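Local coordinates for protein endoglucanase (Clostridium thermocellum, PDB 2YIK) that probably hydrolyses internal beta-1,4-glucosidic bonds of cellulose, as a family 9 glycoside hydrolase, at residues E127-S132 with W314-N319. Numbering follows the deposited sequence.
Sequences EAYAAS and WIHCWN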
ATOM      1  N   GLU A 127       1.321  -5.874  -0.079  1.00 21.81           N
ATOM      2  CA  GLU A 127       0.370  -5.791  -1.195  1.00 22.96           C
ATOM      3  C   GLU A 127      -0.871  -5.033  -0.687  1.00 23.08           C
ATOM      4  O   GLU A 127      -1.363  -4.104  -1.337  1.00 22.92           O
ATOM      5  CB  GLU A 127      -0.034  -7.199  -1.666  1.00 23.67           C
ATOM      6  CG  GLU A 127      -0.953  -7.252  -2.896  1.00 24.74           C
ATOM      7  CD  GLU A 127      -0.195  -7.236  -4.226  1.00 24.20           C
ATOM      8  OE1 GLU A 127       1.004  -7.569  -4.238  1.00 21.53           O
ATOM      9  OE2 GLU A 127      -0.805  -6.909  -5.267  1.00 25.21           O
ATOM     10  N   ALA A 128      -1.364  -5.430   0.483  1.00 22.15           N
ATOM     11  CA  ALA A 128      -2.527  -4.782   1.079  1.00 23.43           C
ATOM     12  C   ALA A 128      -2.194  -3.349   1.506  1.00 23.42           C
ATOM     13  O   ALA A 128      -3.028  -2.458   1.396  1.00 21.52           O
ATOM     14  CB  ALA A 128      -3.029  -5.590   2.281  1.00 22.33           C
ATOM     15  N   TYR A 129      -0.974  -3.131   1.995  1.00 22.73           N
ATOM     16  CA  TYR A 129      -0.581  -1.789   2.412  1.00 21.47           C
ATOM     17  C   TYR A 129      -0.604  -0.825   1.233  1.00 21.07           C
ATOM     18  O   TYR A 129      -1.083   0.299   1.357  1.00 22.61           O
ATOM     19  CB  TYR A 129       0.822  -1.782   3.028  1.00 20.34           C
ATOM     20  CG  TYR A 129       1.408  -0.389   3.145  1.00 21.99           C
ATOM     21  CD1 TYR A 129       2.125   0.182   2.087  1.00 21.50           C
ATOM     22  CD2 TYR A 129       1.193   0.387   4.286  1.00 20.96           C
ATOM     23  CE1 TYR A 129       2.608   1.488   2.160  1.00 22.23           C
ATOM     24  CE2 TYR A 129       1.670   1.697   4.371  1.00 22.92           C
ATOM     25  CZ  TYR A 129       2.377   2.243   3.300  1.00 21.06           C
ATOM     26  OH  TYR A 129       2.826   3.539   3.371  1.00 20.93           O
ATOM     27  N   ALA A 130      -0.078  -1.265   0.092  1.00 20.88           N
ATOM     28  CA  ALA A 130      -0.036  -0.414  -1.086  1.00 21.65           C
ATOM     29  C   ALA A 130      -1.444  -0.119  -1.565  1.00 22.06           C
ATOM     30  O   ALA A 130      -1.787   1.028  -1.848  1.00 22.36           O
ATOM     31  CB  ALA A 130       0.775  -1.082  -2.191  1.00 20.50           C
ATOM     32  N   ALA A 131      -2.260  -1.163  -1.636  1.00 21.28           N
ATOM     33  CA  ALA A 131      -3.645  -1.041  -2.072  1.00 22.16           C
ATOM     34  C   ALA A 131      -4.455  -0.088  -1.194  1.00 22.15           C
ATOM     35  O   ALA A 131      -5.205   0.743  -1.694  1.00 23.36           O
ATOM     36  CB  ALA A 131      -4.310  -2.423  -2.087  1.00 20.52           C
ATOM     37  N   SER A 132      -4.303  -0.205   0.117  1.00 21.20           N
ATOM     38  CA  SER A 132      -5.058   0.651   1.015  1.00 21.94           C
ATOM     39  C   SER A 132      -4.486   2.068   1.053  1.00 22.13           C
ATOM     40  O   SER A 132      -5.233   3.038   1.125  1.00 21.31           O
ATOM     41  CB  SER A 132      -5.066   0.063   2.428  1.00 22.69           C
ATOM     42  OG  SER A 132      -3.760   0.049   2.967  1.00 24.12           O
ATOM     43  N   TRP A 314       6.709   6.116  14.901  1.00 30.75           N
ATOM     44  CA  TRP A 314       7.211   5.721  13.589  1.00 30.66           C
ATOM     45  C   TRP A 314       6.470   6.555  12.526  1.00 30.94           C
ATOM     46  O   TRP A 314       6.018   7.671  12.842  1.00 37.34           O
ATOM     47  CB  TRP A 314       6.914   4.201  13.452  1.00 27.26           C
ATOM     48  CG  TRP A 314       7.899   3.475  12.606  1.00 26.96           C
ATOM     49  CD1 TRP A 314       7.637   2.780  11.466  1.00 25.17           C
ATOM     50  CD2 TRP A 314       9.319   3.406  12.799  1.00 26.01           C
ATOM     51  NE1 TRP A 314       8.800   2.279  10.930  1.00 26.62           N
ATOM     52  CE2 TRP A 314       9.848   2.646  11.732  1.00 25.38           C
ATOM     53  CE3 TRP A 314      10.192   3.907  13.777  1.00 26.71           C
ATOM     54  CZ2 TRP A 314      11.211   2.387  11.604  1.00 25.74           C
ATOM     55  CZ3 TRP A 314      11.557   3.645  13.648  1.00 25.62           C
ATOM     56  CH2 TRP A 314      12.049   2.888  12.573  1.00 27.50           C
ATOM     57  N   ILE A 315       6.317   6.068  11.286  1.00 29.80           N
ATOM     58  CA  ILE A 315       5.472   6.758  10.319  1.00 27.43           C
ATOM     59  C   ILE A 315       4.648   5.671   9.566  1.00 25.39           C
ATOM     60  O   ILE A 315       4.871   4.474   9.777  1.00 20.59           O
ATOM     61  CB  ILE A 315       6.244   7.889   9.425  1.00 29.59           C
ATOM     62  CG1 ILE A 315       5.191   8.641   8.603  1.00 29.78           C
ATOM     63  CG2 ILE A 315       7.396   7.321   8.675  1.00 31.11           C
ATOM     64  CD1 ILE A 315       5.269  10.111   8.977  1.00 32.32           C
ATOM     65  N   HIS A 316       3.658   6.068   8.778  1.00 23.06           N
ATOM     66  CA  HIS A 316       2.820   5.095   8.103  1.00 22.12           C
ATOM     67  C   HIS A 316       3.666   4.215   7.154  1.00 21.36           C
ATOM     68  O   HIS A 316       4.383   4.747   6.321  1.00 20.51           O
ATOM     69  CB  HIS A 316       1.717   5.875   7.363  1.00 22.42           C
ATOM     70  CG  HIS A 316       0.652   5.026   6.761  1.00 23.14           C
ATOM     71  ND1 HIS A 316      -0.381   4.475   7.482  1.00 23.34           N
ATOM     72  CD2 HIS A 316       0.410   4.686   5.456  1.00 22.18           C
ATOM     73  CE1 HIS A 316      -1.215   3.845   6.671  1.00 23.65           C
ATOM     74  NE2 HIS A 316      -0.746   3.967   5.438  1.00 23.24           N
ATOM     75  N   CYS A 317       3.590   2.885   7.273  1.00 20.93           N
ATOM     76  CA  CYS A 317       4.352   1.984   6.388  1.00 22.11           C
ATOM     77  C   CYS A 317       3.777   0.569   6.459  1.00 22.52           C
ATOM     78  O   CYS A 317       2.996   0.271   7.360  1.00 23.84           O
ATOM     79  CB  CYS A 317       5.833   1.952   6.776  1.00 22.42           C
ATOM     80  SG  CYS A 317       6.143   1.355   8.444  1.00 23.05           S
ATOM     81  N   TRP A 318       4.172  -0.308   5.539  1.00 22.04           N
ATOM     82  CA  TRP A 318       3.628  -1.665   5.539  1.00 23.22           C
ATOM     83  C   TRP A 318       3.699  -2.390   6.879  1.00 23.93           C
ATOM     84  O   TRP A 318       2.840  -3.210   7.179  1.00 22.79           O
ATOM     85  CB  TRP A 318       4.288  -2.536   4.453  1.00 22.91           C
ATOM     86  CG  TRP A 318       5.735  -2.882   4.687  1.00 24.48           C
ATOM     87  CD1 TRP A 318       6.818  -2.290   4.116  1.00 21.21           C
ATOM     88  CD2 TRP A 318       6.245  -3.927   5.544  1.00 23.92           C
ATOM     89  NE1 TRP A 318       7.975  -2.879   4.573  1.00 23.18           N
ATOM     90  CE2 TRP A 318       7.660  -3.849   5.459  1.00 25.07           C
ATOM     91  CE3 TRP A 318       5.653  -4.843   6.410  1.00 25.76           C
ATOM     92  CZ2 TRP A 318       8.482  -4.751   6.167  1.00 23.08           C
ATOM     93  CZ3 TRP A 318       6.478  -5.725   7.111  1.00 25.01           C
ATOM     94  CH2 TRP A 318       7.880  -5.647   7.007  1.00 25.12           C
ATOM     95  N   ASN A 319       4.707  -2.088   7.689  1.00 24.10           N
ATOM     96  CA  ASN A 319       4.851  -2.757   8.981  1.00 23.46           C
ATOM     97  C   ASN A 319       4.294  -1.960  10.167  1.00 23.31           C
ATOM     98  O   ASN A 319       4.469  -2.346  11.324  1.00 22.58           O
ATOM     99  CB  ASN A 319       6.329  -3.106   9.216  1.00 25.72           C
ATOM    100  CG  ASN A 319       6.520  -4.145  10.306  1.00 28.51           C
ATOM    101  OD1 ASN A 319       5.729  -5.085  10.432  1.00 27.33           O
ATOM    102  ND2 ASN A 319       7.584  -3.994  11.089  1.00 27.06           N
TER
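Tyr129 lies along the loop backbone at Cys317 and Trp318, and its phenol end reaches the imidazole of His316. This single helix side chain makes nearly all of the contact from segment 127-132. Its CG is anti to the backbone N (chi1 165°), which carries the ring out from the helix toward the loop. The backbone N of Trp318 lies over one face of the ring. Trp318 N stands above the ring plane near the rim, 3.3 Å from Tyr129 CD2. The base of the side chain packs against the start of the tryptophan, with Tyr129 CG 3.8 Å from Trp318 CB. The indole itself turns away from Tyr129. Farther out, Tyr129 OH approaches His316 CD2 at 3.4 Å. The two rings meet obliquely, with planes at 39° and centroids 5.2 Å apart. The His316 side chain extends opposite its own N (chi1 -172°), which brings CD2 and NE2 of the imidazole back beside the outer end of the tyrosine ring, near CE2 and OH.

The contact is mainly van der Waals packing, and the polar end of His316 is bonded just outside it. His316 NE2 is hydrogen-bonded to Thr133 OG1, one residue past segment 127-132. This bond fastens the imidazole to the same helix that carries Tyr129. Trp136 meets the His316 ring edge-to-face, and Trp284 also touches it. The indole of Trp318 makes an edge-to-face pair with Tyr273.

The contact is buried near the centre of the family 9 catalytic domain. It joins helix 124-140 to the loop between helices 296-305 and 322-336. Helix 499-516 adjoins both sides, through Ala503 at Tyr129 and Asp500 at Tyr129 and Trp318. Helix 392-408 packs on the loop at Ile315, while helices 216-233 and 151-167 pack against helix 124-140.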